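Long-range contacts in hypothetical protein Atu2648 (Agrobacterium tumefaciens str. C58, PDB 1ZCE), which is of unknown function but adopts the EVE fold, akin to ASCH and PUA domains, and so may bind a modified nucleic acid base: residues A2-L6 with P143-D147; V32-R38 with L81-C85; V61-E66 with I88-M94. All blocks are in the same frame, centred on the assembly; numbering follows the deposited sequence.

Contact 1 of 3, residues A2-L6 with P143-D147; sequences ANYWL and PKSPD
The backbone of P143-D147, in neither helix nor strand, passes the N-terminal end of the chain ahead of W5 and L6, and A2 and D147 bring their CA atoms within 4.8 Å. S145 fills the middle. Its OG donates to N3 O at 2.7 Å, approaching from above the carbonyl plane, and takes a second hydrogen bond from the backbone N of K49. The same hydroxyl lies over one face of the Y4 ring near its rim, 3.3 Å from Y4 CE1. S145 CB sits over that ring in a CH-pi contact, 4.1 Å from the ring centroid. Y4 keeps its ring beside its own backbone N (chi1 -67°), and Y4 OH accepts a nearly straight hydrogen bond, 3.0 Å long, from S145 N. The first and last ordered residues of the chain thus meet beside the mixed sheet, where strand 4-9 runs between 49-54 and 122-125. Y130 of helix 127-136 stacks on Y4 and bonds P143 O, which lies at the Y4 ring edge. The aliphatic CD of K144 packs against Y4 OH, while A2 CB rests 3.5 Å from S145 O. A water accepts from N3 N and donates to P146 O.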
ATOM      1  N   ALA A   2      -0.442 -11.331  11.535  1.00 14.42           N
ATOM      2  CA  ALA A   2       0.186 -10.786  10.301  1.00 12.19           C
ATOM      3  C   ALA A   2      -0.288  -9.359  10.062  1.00 10.75           C
ATOM      4  O   ALA A   2      -1.444  -9.028  10.326  1.00 11.21           O
ATOM      5  CB  ALA A   2      -0.167 -11.662   9.108  1.00 13.55           C
ATOM      6  N   ASN A   3       0.613  -8.518   9.560  1.00  8.51           N
ATOM      7  CA  ASN A   3       0.287  -7.121   9.292  1.00  6.40           C
ATOM      8  C   ASN A   3       0.082  -6.832   7.812  1.00  6.01           C
ATOM      9  O   ASN A   3       0.824  -7.322   6.960  1.00  5.46           O
ATOM     10  CB  ASN A   3       1.385  -6.211   9.850  1.00  7.49           C
ATOM     11  CG  ASN A   3       1.561  -6.366  11.347  1.00  7.36           C
ATOM     12  OD1 ASN A   3       0.588  -6.411  12.092  1.00  9.64           O
ATOM     13  ND2 ASN A   3       2.808  -6.439  11.794  1.00  8.18           N
ATOM     14  N   TYR A   4      -0.938  -6.026   7.529  1.00  4.66           N
ATOM     15  CA  TYR A   4      -1.294  -5.628   6.169  1.00  4.49           C
ATOM     16  C   TYR A   4      -1.250  -4.111   6.062  1.00  3.52           C
ATOM     17  O   TYR A   4      -1.441  -3.408   7.054  1.00  4.02           O
ATOM     18  CB  TYR A   4      -2.678  -6.172   5.817  1.00  4.89           C
ATOM     19  CG  TYR A   4      -2.676  -7.678   5.738  1.00  4.75           C
ATOM     20  CD1 TYR A   4      -2.338  -8.326   4.554  1.00  4.43           C
ATOM     21  CD2 TYR A   4      -2.912  -8.459   6.872  1.00  5.61           C
ATOM     22  CE1 TYR A   4      -2.229  -9.708   4.496  1.00  5.90           C
ATOM     23  CE2 TYR A   4      -2.805  -9.851   6.822  1.00  6.65           C
ATOM     24  CZ  TYR A   4      -2.460 -10.463   5.631  1.00  5.73           C
ATOM     25  OH  TYR A   4      -2.321 -11.830   5.565  1.00  8.48           O
ATOM     26  N   TRP A   5      -1.010  -3.614   4.852  1.00  4.15           N
ATOM     27  CA  TRP A   5      -0.849  -2.183   4.646  1.00  4.16           C
ATOM     28  C   TRP A   5      -1.495  -1.653   3.375  1.00  3.57           C
ATOM     29  O   TRP A   5      -2.032  -2.413   2.570  1.00  3.05           O
ATOM     30  CB  TRP A   5       0.651  -1.875   4.599  1.00  4.20           C
ATOM     31  CG  TRP A   5       1.428  -2.553   5.688  1.00  3.84           C
ATOM     32  CD1 TRP A   5       2.048  -3.775   5.636  1.00  4.47           C
ATOM     33  CD2 TRP A   5       1.634  -2.057   7.006  1.00  3.43           C
ATOM     34  NE1 TRP A   5       2.629  -4.064   6.850  1.00  4.86           N
ATOM     35  CE2 TRP A   5       2.388  -3.022   7.713  1.00  4.80           C
ATOM     36  CE3 TRP A   5       1.252  -0.883   7.668  1.00  4.63           C
ATOM     37  CZ2 TRP A   5       2.770  -2.848   9.051  1.00  4.46           C
ATOM     38  CZ3 TRP A   5       1.627  -0.706   8.991  1.00  4.42           C
ATOM     39  CH2 TRP A   5       2.378  -1.684   9.671  1.00  4.69           C
ATOM     40  N   LEU A   6      -1.446  -0.334   3.212  1.00  2.98           N
ATOM     41  CA  LEU A   6      -1.959   0.321   2.012  1.00  3.11           C
ATOM     42  C   LEU A   6      -1.019   1.468   1.657  1.00  3.38           C
ATOM     43  O   LEU A   6      -0.591   2.226   2.528  1.00  3.52           O
ATOM     44  CB  LEU A   6      -3.394   0.839   2.206  1.00  4.19           C
ATOM     45  CG  LEU A   6      -4.020   1.547   0.989  1.00  3.63           C
ATOM     46  CD1 LEU A   6      -5.525   1.281   0.929  1.00  4.59           C
ATOM     47  CD2 LEU A   6      -3.733   3.040   1.048  1.00  4.81           C
ATOM     48  N   PRO A 143      -3.043 -13.131  -1.237  1.00  7.90           N
ATOM     49  CA  PRO A 143      -1.684 -13.307  -0.717  1.00  8.70           C
ATOM     50  C   PRO A 143      -1.668 -12.961   0.772  1.00  8.44           C
ATOM     51  O   PRO A 143      -2.338 -12.020   1.200  1.00  8.51           O
ATOM     52  CB  PRO A 143      -0.873 -12.317  -1.548  1.00  9.55           C
ATOM     53  CG  PRO A 143      -1.585 -12.339  -2.866  1.00  9.99           C
ATOM     54  CD  PRO A 143      -3.037 -12.288  -2.446  1.00  8.75           C
ATOM     55  N   LYS A 144      -0.900 -13.709   1.556  1.00  8.81           N
ATOM     56  CA  LYS A 144      -0.842 -13.474   2.992  1.00  8.92           C
ATOM     57  C   LYS A 144       0.502 -12.926   3.472  1.00  8.25           C
ATOM     58  O   LYS A 144       1.548 -13.184   2.869  1.00  8.65           O
ATOM     59  CB  LYS A 144      -1.160 -14.776   3.742  1.00 11.70           C
ATOM     60  CG  LYS A 144      -2.476 -15.425   3.328  1.00 13.62           C
ATOM     61  CD  LYS A 144      -3.679 -14.569   3.706  1.00 17.50           C
ATOM     62  CE  LYS A 144      -4.969 -15.126   3.110  1.00 19.16           C
ATOM     63  NZ  LYS A 144      -5.227 -16.537   3.524  1.00 23.56           N
ATOM     64  N   SER A 145       0.455 -12.151   4.554  1.00  8.73           N
ATOM     65  CA  SER A 145       1.659 -11.586   5.158  1.00  8.51           C
ATOM     66  C   SER A 145       2.224 -12.633   6.115  1.00  9.59           C
ATOM     67  O   SER A 145       1.486 -13.486   6.615  1.00 10.32           O
ATOM     68  CB  SER A 145       1.330 -10.319   5.953  1.00  7.40           C
ATOM     69  OG  SER A 145       1.000  -9.239   5.101  1.00  6.74           O
ATOM     70  N   PRO A 146       3.538 -12.578   6.386  1.00 11.35           N
ATOM     71  CA  PRO A 146       4.176 -13.538   7.293  1.00 12.91           C
ATOM     72  C   PRO A 146       3.683 -13.404   8.733  1.00 15.09           C
ATOM     73  O   PRO A 146       3.417 -12.300   9.208  1.00 14.63           O
ATOM     74  CB  PRO A 146       5.658 -13.207   7.149  1.00 13.08           C
ATOM     75  CG  PRO A 146       5.641 -11.732   6.874  1.00 12.60           C
ATOM     76  CD  PRO A 146       4.523 -11.611   5.869  1.00 11.47           C
ATOM     77  N   ASP A 147       3.559 -14.535   9.420  1.00 18.04           N
ATOM     78  CA  ASP A 147       3.097 -14.544  10.803  1.00 21.96           C
ATOM     79  C   ASP A 147       4.213 -14.137  11.758  1.00 23.05           C
ATOM     80  O   ASP A 147       5.377 -14.071  11.310  1.00 24.48           O
ATOM     81  CB  ASP A 147       2.588 -15.937  11.176  1.00 23.46           C
ATOM     82  CG  ASP A 147       1.404 -16.368  10.335  1.00 25.28           C
ATOM     83  OD1 ASP A 147       0.347 -15.706  10.418  1.00 26.89           O
ATOM     84  OD2 ASP A 147       1.530 -17.365   9.592  1.00 27.01           O
TER
HETATM   85  O   HOH W   1       3.287  -9.551   9.105  1.00  9.58           O

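Contact 2 of 3, residues V32-R38 with L81-C85; sequences VRNYQAR and LKWDC
R33 turns CG beside its backbone N (chi1 -59°) and bends again at chi2, which folds its chain back over the indole of W83, whose own CG is likewise beside its backbone N (chi1 -63°). R33 CD then sits over the five-membered ring, 3.5 Å from its centroid, and the guanidinium lies almost flat on the indole, planes 16° apart, as a cation-pi stack. R33 NH1 also donates to V32 O at 2.9 Å from above that carbonyl plane, and a salt bridge to D74 with a hydrogen bond to T76 helps fix the group. W83 CH2 reaches one face of the Y35 ring, 3.6 Å from Y35 CE2, in a much-displaced parallel pair with little overlap. These contacts pin the loop leading into strand 84-99 to the start of helix 35-42, where N34 is the N-cap: its OD1 accepts from A37 N. Beyond the indole, K82 runs extended to bring NZ 3.1 Å from Y35 OH, a hydrogen bond at the phenol end of Y35. The methylene CG of R38 lies 3.4 Å from D84 OD1, whereas D84 OD2 forms a salt bridge with R42, one helical turn after R38. One water donates to both V32 O and D84 O, bridging the two backbones beside the CE3 edge of the indole.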
ATOM      1  N   VAL A  32       8.216  10.031   1.010  1.00  6.67           N
ATOM      2  CA  VAL A  32       7.350  10.118   2.177  1.00  6.73           C
ATOM      3  C   VAL A  32       7.969  11.090   3.173  1.00  5.86           C
ATOM      4  O   VAL A  32       9.104  10.907   3.607  1.00  6.06           O
ATOM      5  CB  VAL A  32       7.157   8.735   2.832  1.00  6.70           C
ATOM      6  CG1 VAL A  32       6.389   8.876   4.143  1.00  7.90           C
ATOM      7  CG2 VAL A  32       6.408   7.817   1.878  1.00  7.23           C
ATOM      8  N   ARG A  33       7.219  12.135   3.508  1.00  5.68           N
ATOM      9  CA  ARG A  33       7.678  13.156   4.448  1.00  5.43           C
ATOM     10  C   ARG A  33       6.625  13.349   5.539  1.00  5.78           C
ATOM     11  O   ARG A  33       6.264  14.471   5.903  1.00  5.62           O
ATOM     12  CB  ARG A  33       7.933  14.473   3.706  1.00  6.32           C
ATOM     13  CG  ARG A  33       8.976  14.367   2.593  1.00  7.61           C
ATOM     14  CD  ARG A  33      10.369  14.071   3.141  1.00  8.57           C
ATOM     15  NE  ARG A  33      11.390  14.012   2.093  1.00 10.24           N
ATOM     16  CZ  ARG A  33      11.803  12.894   1.497  1.00  8.88           C
ATOM     17  NH1 ARG A  33      11.287  11.722   1.843  1.00  9.42           N
ATOM     18  NH2 ARG A  33      12.732  12.948   0.550  1.00 10.59           N
ATOM     19  N   ASN A  34       6.140  12.223   6.047  1.00  6.46           N
ATOM     20  CA  ASN A  34       5.132  12.177   7.097  1.00  6.31           C
ATOM     21  C   ASN A  34       5.667  11.173   8.114  1.00  5.19           C
ATOM     22  O   ASN A  34       5.983  10.035   7.759  1.00  5.04           O
ATOM     23  CB  ASN A  34       3.800  11.707   6.501  1.00  7.35           C
ATOM     24  CG  ASN A  34       2.702  11.570   7.539  1.00  8.93           C
ATOM     25  OD1 ASN A  34       2.697  10.633   8.337  1.00  8.86           O
ATOM     26  ND2 ASN A  34       1.766  12.509   7.534  1.00 10.90           N
ATOM     27  N   TYR A  35       5.779  11.590   9.371  1.00  5.89           N
ATOM     28  CA  TYR A  35       6.321  10.712  10.401  1.00  6.41           C
ATOM     29  C   TYR A  35       5.541   9.423  10.603  1.00  6.75           C
ATOM     30  O   TYR A  35       6.130   8.349  10.702  1.00  6.12           O
ATOM     31  CB  TYR A  35       6.437  11.466  11.727  1.00  7.66           C
ATOM     32  CG  TYR A  35       7.387  12.638  11.662  1.00  9.24           C
ATOM     33  CD1 TYR A  35       6.931  13.943  11.838  1.00  9.62           C
ATOM     34  CD2 TYR A  35       8.741  12.444  11.405  1.00  9.56           C
ATOM     35  CE1 TYR A  35       7.800  15.027  11.756  1.00 10.57           C
ATOM     36  CE2 TYR A  35       9.618  13.521  11.319  1.00 10.80           C
ATOM     37  CZ  TYR A  35       9.141  14.810  11.496  1.00 10.04           C
ATOM     38  OH  TYR A  35      10.006  15.878  11.408  1.00 12.36           O
ATOM     39  N   GLN A  36       4.219   9.517  10.660  1.00  5.89           N
ATOM     40  CA  GLN A  36       3.404   8.328  10.862  1.00  6.94           C
ATOM     41  C   GLN A  36       3.535   7.342   9.706  1.00  5.96           C
ATOM     42  O   GLN A  36       3.616   6.132   9.924  1.00  5.88           O
ATOM     43  CB  GLN A  36       1.938   8.716  11.056  1.00  9.07           C
ATOM     44  CG  GLN A  36       1.006   7.523  11.143  1.00 14.18           C
ATOM     45  CD  GLN A  36       1.438   6.518  12.192  1.00 19.14           C
ATOM     46  OE1 GLN A  36       1.118   5.334  12.096  1.00 23.84           O
ATOM     47  NE2 GLN A  36       2.155   6.986  13.206  1.00 21.97           N
ATOM     48  N   ALA A  37       3.542   7.856   8.480  1.00  5.14           N
ATOM     49  CA  ALA A  37       3.681   7.000   7.302  1.00  4.72           C
ATOM     50  C   ALA A  37       5.055   6.326   7.329  1.00  4.32           C
ATOM     51  O   ALA A  37       5.182   5.133   7.037  1.00  4.36           O
ATOM     52  CB  ALA A  37       3.517   7.823   6.033  1.00  4.81           C
ATOM     53  N   ARG A  38       6.076   7.103   7.678  1.00  3.80           N
ATOM     54  CA  ARG A  38       7.435   6.593   7.779  1.00  4.65           C
ATOM     55  C   ARG A  38       7.483   5.495   8.837  1.00  4.28           C
ATOM     56  O   ARG A  38       8.076   4.438   8.628  1.00  4.36           O
ATOM     57  CB  ARG A  38       8.390   7.716   8.186  1.00  4.88           C
ATOM     58  CG  ARG A  38       9.823   7.260   8.414  1.00  6.01           C
ATOM     59  CD  ARG A  38      10.586   8.256   9.277  1.00  5.95           C
ATOM     60  NE  ARG A  38      10.064   8.293  10.640  1.00  6.98           N
ATOM     61  CZ  ARG A  38      10.517   9.098  11.595  1.00  7.79           C
ATOM     62  NH1 ARG A  38      11.505   9.945  11.339  1.00  9.91           N
ATOM     63  NH2 ARG A  38       9.983   9.048  12.806  1.00  8.45           N
ATOM     64  N   LEU A  81      18.534  11.972   8.047  1.00 22.28           N
ATOM     65  CA  LEU A  81      18.493  10.942   9.076  1.00 19.94           C
ATOM     66  C   LEU A  81      17.082  10.503   9.454  1.00 18.66           C
ATOM     67  O   LEU A  81      16.862   9.342   9.804  1.00 19.58           O
ATOM     68  CB  LEU A  81      19.233  11.439  10.322  1.00 21.60           C
ATOM     69  CG  LEU A  81      19.977  10.411  11.177  1.00 22.47           C
ATOM     70  CD1 LEU A  81      20.766  11.135  12.256  1.00 23.24           C
ATOM     71  CD2 LEU A  81      18.998   9.433  11.796  1.00 22.44           C
ATOM     72  N   LYS A  82      16.118  11.410   9.381  1.00 16.23           N
ATOM     73  CA  LYS A  82      14.766  11.035   9.760  1.00 15.46           C
ATOM     74  C   LYS A  82      13.868  10.519   8.643  1.00 12.27           C
ATOM     75  O   LYS A  82      12.737  10.135   8.908  1.00 11.49           O
ATOM     76  CB  LYS A  82      14.080  12.190  10.491  1.00 18.48           C
ATOM     77  CG  LYS A  82      14.077  13.496   9.737  1.00 20.72           C
ATOM     78  CD  LYS A  82      13.421  14.579  10.561  1.00 22.39           C
ATOM     79  CE  LYS A  82      13.494  15.912   9.852  1.00 21.41           C
ATOM     80  NZ  LYS A  82      12.808  16.991  10.617  1.00 20.37           N
ATOM     81  N   TRP A  83      14.354  10.491   7.406  1.00  9.83           N
ATOM     82  CA  TRP A  83      13.526   9.986   6.318  1.00  8.56           C
ATOM     83  C   TRP A  83      14.040   8.664   5.757  1.00  9.09           C
ATOM     84  O   TRP A  83      15.095   8.607   5.123  1.00  9.05           O
ATOM     85  CB  TRP A  83      13.421  11.023   5.195  1.00 10.54           C
ATOM     86  CG  TRP A  83      12.744  12.301   5.621  1.00  9.48           C
ATOM     87  CD1 TRP A  83      13.183  13.574   5.389  1.00 10.03           C
ATOM     88  CD2 TRP A  83      11.514  12.429   6.350  1.00  8.98           C
ATOM     89  NE1 TRP A  83      12.309  14.483   5.928  1.00 10.90           N
ATOM     90  CE2 TRP A  83      11.276  13.811   6.525  1.00 10.41           C
ATOM     91  CE3 TRP A  83      10.591  11.515   6.876  1.00  9.96           C
ATOM     92  CZ2 TRP A  83      10.154  14.299   7.200  1.00  9.94           C
ATOM     93  CZ3 TRP A  83       9.473  12.003   7.549  1.00 10.29           C
ATOM     94  CH2 TRP A  83       9.268  13.383   7.704  1.00 10.86           C
ATOM     95  N   ASP A  84      13.298   7.595   6.029  1.00  8.10           N
ATOM     96  CA  ASP A  84      13.644   6.277   5.520  1.00  7.21           C
ATOM     97  C   ASP A  84      12.395   5.614   4.935  1.00  6.70           C
ATOM     98  O   ASP A  84      11.275   6.075   5.159  1.00  6.10           O
ATOM     99  CB  ASP A  84      14.314   5.396   6.602  1.00  7.91           C
ATOM    100  CG  ASP A  84      13.669   5.519   7.976  1.00  8.87           C
ATOM    101  OD1 ASP A  84      12.485   5.160   8.130  1.00  8.17           O
ATOM    102  OD2 ASP A  84      14.360   5.962   8.917  1.00  9.99           O
ATOM    103  N   CYS A  85      12.591   4.541   4.178  1.00  5.47           N
ATOM    104  CA  CYS A  85      11.475   3.864   3.534  1.00  5.24           C
ATOM    105  C   CYS A  85      11.794   2.431   3.132  1.00  4.80           C
ATOM    106  O   CYS A  85      12.957   2.003   3.133  1.00  5.43           O
ATOM    107  CB  CYS A  85      11.083   4.646   2.278  1.00  4.72           C
ATOM    108  SG  CYS A  85      12.494   4.873   1.119  1.00  6.88           S
TER
HETATM  109  O   HOH W   2      10.214   8.677   5.252  1.00  8.04           O
HETATM  110  O   HOH W   3      10.551   3.673   6.986  1.00  6.74           O

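Contact 3 of 3, residues V61-E66 with I88-M94; sequences VVGIVE and IRAVCDM
I64 O is gripped by two successive amides: V91 N at 2.8 Å and, more weakly, C92 N at 3.4 Å. V91 and C92 thus share one partner, a classic beta bulge in the antiparallel hairpin of strands 60-73 and 84-99, which lie side by side in the mixed sheet of the domain. On one side of it, I64 N donates almost head-on to C92 O at 2.9 Å; on the other, E66 and R89 exchange N-H...O bonds in both directions. I64 and C92 turn their side chains to the same face, I64 CB 4.1 Å from C92 SG. Along that face E66 and R89 stretch out together, and E66 OE1 meets R89 NE at 2.8 Å in a salt bridge, on the anti side of the carboxylate and with the two planes 45° apart. V91 CG2 packs on E66 CB at 3.6 Å. At the far end the CE methyl of selenomethionine M94 touches V61 CG1, 3.7 Å away. A water donates to both E66 OE1 and A90 O, while R89 NH2 bonds E24 O. With R89 NE and this water both at OE1, the carboxylate is probably stabilised in its charged form, and its rotation is restrained.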
ATOM      1  N   VAL A  61      -8.365   0.706  -5.373  1.00  5.98           N
ATOM      2  CA  VAL A  61      -7.346  -0.282  -5.047  1.00  5.05           C
ATOM      3  C   VAL A  61      -7.188  -1.104  -6.321  1.00  5.12           C
ATOM      4  O   VAL A  61      -8.110  -1.815  -6.726  1.00  5.27           O
ATOM      5  CB  VAL A  61      -7.798  -1.194  -3.887  1.00  5.87           C
ATOM      6  CG1 VAL A  61      -6.764  -2.290  -3.650  1.00  5.78           C
ATOM      7  CG2 VAL A  61      -7.984  -0.366  -2.622  1.00  7.58           C
ATOM      8  N   VAL A  62      -6.015  -1.014  -6.939  1.00  5.07           N
ATOM      9  CA  VAL A  62      -5.768  -1.693  -8.201  1.00  5.42           C
ATOM     10  C   VAL A  62      -4.845  -2.896  -8.160  1.00  5.97           C
ATOM     11  O   VAL A  62      -4.765  -3.642  -9.132  1.00  6.15           O
ATOM     12  CB  VAL A  62      -5.215  -0.697  -9.236  1.00  5.71           C
ATOM     13  CG1 VAL A  62      -6.263   0.352  -9.535  1.00  6.75           C
ATOM     14  CG2 VAL A  62      -3.950  -0.033  -8.699  1.00  7.39           C
ATOM     15  N   GLY A  63      -4.148  -3.096  -7.050  1.00  5.32           N
ATOM     16  CA  GLY A  63      -3.253  -4.232  -6.977  1.00  6.72           C
ATOM     17  C   GLY A  63      -2.746  -4.521  -5.586  1.00  4.67           C
ATOM     18  O   GLY A  63      -3.003  -3.772  -4.641  1.00  4.83           O
ATOM     19  N   ILE A  64      -2.039  -5.637  -5.467  1.00  5.05           N
ATOM     20  CA  ILE A  64      -1.448  -6.047  -4.207  1.00  5.81           C
ATOM     21  C   ILE A  64       0.067  -6.061  -4.381  1.00  4.02           C
ATOM     22  O   ILE A  64       0.587  -6.506  -5.412  1.00  5.15           O
ATOM     23  CB  ILE A  64      -1.931  -7.449  -3.797  1.00  8.07           C
ATOM     24  CG1 ILE A  64      -3.434  -7.397  -3.500  1.00 11.55           C
ATOM     25  CG2 ILE A  64      -1.151  -7.943  -2.581  1.00  7.95           C
ATOM     26  CD1 ILE A  64      -4.040  -8.726  -3.065  1.00 11.91           C
ATOM     27  N   VAL A  65       0.763  -5.550  -3.372  1.00  4.46           N
ATOM     28  CA  VAL A  65       2.215  -5.503  -3.380  1.00  4.88           C
ATOM     29  C   VAL A  65       2.754  -6.182  -2.133  1.00  5.16           C
ATOM     30  O   VAL A  65       2.004  -6.567  -1.239  1.00  5.55           O
ATOM     31  CB  VAL A  65       2.743  -4.050  -3.381  1.00  5.05           C
ATOM     32  CG1 VAL A  65       2.364  -3.357  -4.679  1.00  6.43           C
ATOM     33  CG2 VAL A  65       2.188  -3.292  -2.183  1.00  7.80           C
ATOM     34  N   GLU A  66       4.071  -6.334  -2.096  1.00  4.91           N
ATOM     35  CA  GLU A  66       4.742  -6.917  -0.948  1.00  5.65           C
ATOM     36  C   GLU A  66       6.031  -6.150  -0.702  1.00  5.01           C
ATOM     37  O   GLU A  66       6.621  -5.578  -1.621  1.00  5.27           O
ATOM     38  CB  GLU A  66       5.058  -8.396  -1.187  1.00  7.56           C
ATOM     39  CG  GLU A  66       6.091  -8.655  -2.273  1.00  8.71           C
ATOM     40  CD  GLU A  66       6.305 -10.138  -2.531  1.00 11.44           C
ATOM     41  OE1 GLU A  66       7.099 -10.477  -3.432  1.00 12.17           O
ATOM     42  OE2 GLU A  66       5.676 -10.961  -1.834  1.00 15.45           O
ATOM     43  N   ILE A  88       8.953  -1.823  -2.355  1.00  4.83           N
ATOM     44  CA  ILE A  88       7.827  -2.731  -2.554  1.00  4.82           C
ATOM     45  C   ILE A  88       7.813  -3.238  -3.990  1.00  4.52           C
ATOM     46  O   ILE A  88       8.390  -2.617  -4.882  1.00  4.96           O
ATOM     47  CB  ILE A  88       6.453  -2.052  -2.262  1.00  4.98           C
ATOM     48  CG1 ILE A  88       6.235  -0.856  -3.192  1.00  6.35           C
ATOM     49  CG2 ILE A  88       6.381  -1.621  -0.804  1.00  6.41           C
ATOM     50  CD1 ILE A  88       4.840  -0.240  -3.087  1.00  7.27           C
ATOM     51  N   ARG A  89       7.158  -4.374  -4.206  1.00  5.36           N
ATOM     52  CA  ARG A  89       7.052  -4.942  -5.545  1.00  5.30           C
ATOM     53  C   ARG A  89       5.671  -5.541  -5.759  1.00  4.50           C
ATOM     54  O   ARG A  89       4.990  -5.921  -4.811  1.00  4.70           O
ATOM     55  CB  ARG A  89       8.127  -6.007  -5.780  1.00  6.19           C
ATOM     56  CG  ARG A  89       8.073  -7.201  -4.857  1.00  6.98           C
ATOM     57  CD  ARG A  89       9.289  -8.084  -5.103  1.00  7.34           C
ATOM     58  NE  ARG A  89       9.457  -9.131  -4.101  1.00  8.18           N
ATOM     59  CZ  ARG A  89      10.552  -9.876  -3.988  1.00  8.22           C
ATOM     60  NH1 ARG A  89      10.628 -10.808  -3.048  1.00 11.69           N
ATOM     61  NH2 ARG A  89      11.575  -9.684  -4.811  1.00  9.08           N
ATOM     62  N   ALA A  90       5.262  -5.624  -7.016  1.00  5.08           N
ATOM     63  CA  ALA A  90       3.956  -6.163  -7.350  1.00  5.32           C
ATOM     64  C   ALA A  90       3.837  -7.651  -7.046  1.00  6.60           C
ATOM     65  O   ALA A  90       4.800  -8.409  -7.181  1.00  7.45           O
ATOM     66  CB  ALA A  90       3.661  -5.915  -8.813  1.00  8.14           C
ATOM     67  N   VAL A  91       2.647  -8.052  -6.612  1.00  6.38           N
ATOM     68  CA  VAL A  91       2.361  -9.451  -6.332  1.00  7.21           C
ATOM     69  C   VAL A  91       1.319  -9.894  -7.360  1.00  7.63           C
ATOM     70  O   VAL A  91       1.510 -10.887  -8.063  1.00  8.61           O
ATOM     71  CB  VAL A  91       1.804  -9.659  -4.904  1.00  6.53           C
ATOM     72  CG1 VAL A  91       1.380 -11.110  -4.721  1.00  8.60           C
ATOM     73  CG2 VAL A  91       2.868  -9.306  -3.874  1.00  8.59           C
ATOM     74  N   CYS A  92       0.222  -9.150  -7.457  1.00  6.54           N
ATOM     75  CA  CYS A  92      -0.829  -9.471  -8.417  1.00  7.98           C
ATOM     76  C   CYS A  92      -1.804  -8.309  -8.559  1.00  7.29           C
ATOM     77  O   CYS A  92      -1.876  -7.436  -7.697  1.00  7.01           O
ATOM     78  CB  CYS A  92      -1.592 -10.725  -7.977  1.00  8.72           C
ATOM     79  SG  CYS A  92      -2.530 -10.536  -6.436  1.00 10.13           S
ATOM     80  N   ASP A  93      -2.548  -8.294  -9.657  1.00  8.59           N
ATOM     81  CA  ASP A  93      -3.526  -7.241  -9.876  1.00  9.04           C
ATOM     82  C   ASP A  93      -4.749  -7.562  -9.039  1.00  8.19           C
ATOM     83  O   ASP A  93      -4.925  -8.692  -8.582  1.00  8.16           O
ATOM     84  CB  ASP A  93      -3.963  -7.199 -11.344  1.00 12.33           C
ATOM     85  CG  ASP A  93      -2.800  -7.100 -12.302  1.00 16.86           C
ATOM     86  OD1 ASP A  93      -1.995  -6.159 -12.163  1.00 18.69           O
ATOM     87  OD2 ASP A  93      -2.697  -7.962 -13.199  1.00 22.15           O
HETATM   88  N   MSE A  94      -5.578  -6.556  -8.806  1.00  8.10           N
HETATM   89  CA  MSE A  94      -6.824  -6.780  -8.098  1.00  7.72           C
HETATM   90  C   MSE A  94      -7.744  -7.042  -9.288  1.00  8.15           C
HETATM   91  O   MSE A  94      -7.947  -6.157 -10.115  1.00  8.90           O
HETATM   92  CB  MSE A  94      -7.269  -5.522  -7.354  1.00  7.62           C
HETATM   93  CG  MSE A  94      -8.562  -5.703  -6.567  1.00  9.21           C
HETATM   94 SE   MSE A  94      -8.416  -7.033  -5.175  1.00 13.83          SE
HETATM   95  CE  MSE A  94      -7.590  -5.924  -3.834  1.00 10.41           C
TER
HETATM   96  O   HOH W   4       6.101 -10.733  -5.980  1.00 13.36           O

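The chain starts in contact 1, whose other half, P143-D147, arrives only after helix 127-136; this closure spans almost the whole chain, and both other contacts fall within it. Next comes V32-R38, which waits for L81-C85 at the start of strand 84-99. Between them runs V61-E66, whose partner I88-M94 follows L81-C85, so contacts 2 and 3 cross along the sequence while sharing strand 84-99. Contact 2 ties helix 35-42 to the beginning of that strand, contact 3 zips it to strand 60-73, and contact 1 joins the two ends of the ordered chain at strand 4-9. P143 packs on V91, I64 and C92, linking contacts 1 and 3; contact 2 lies apart in space, its centre about 22 Å from that of contact 3.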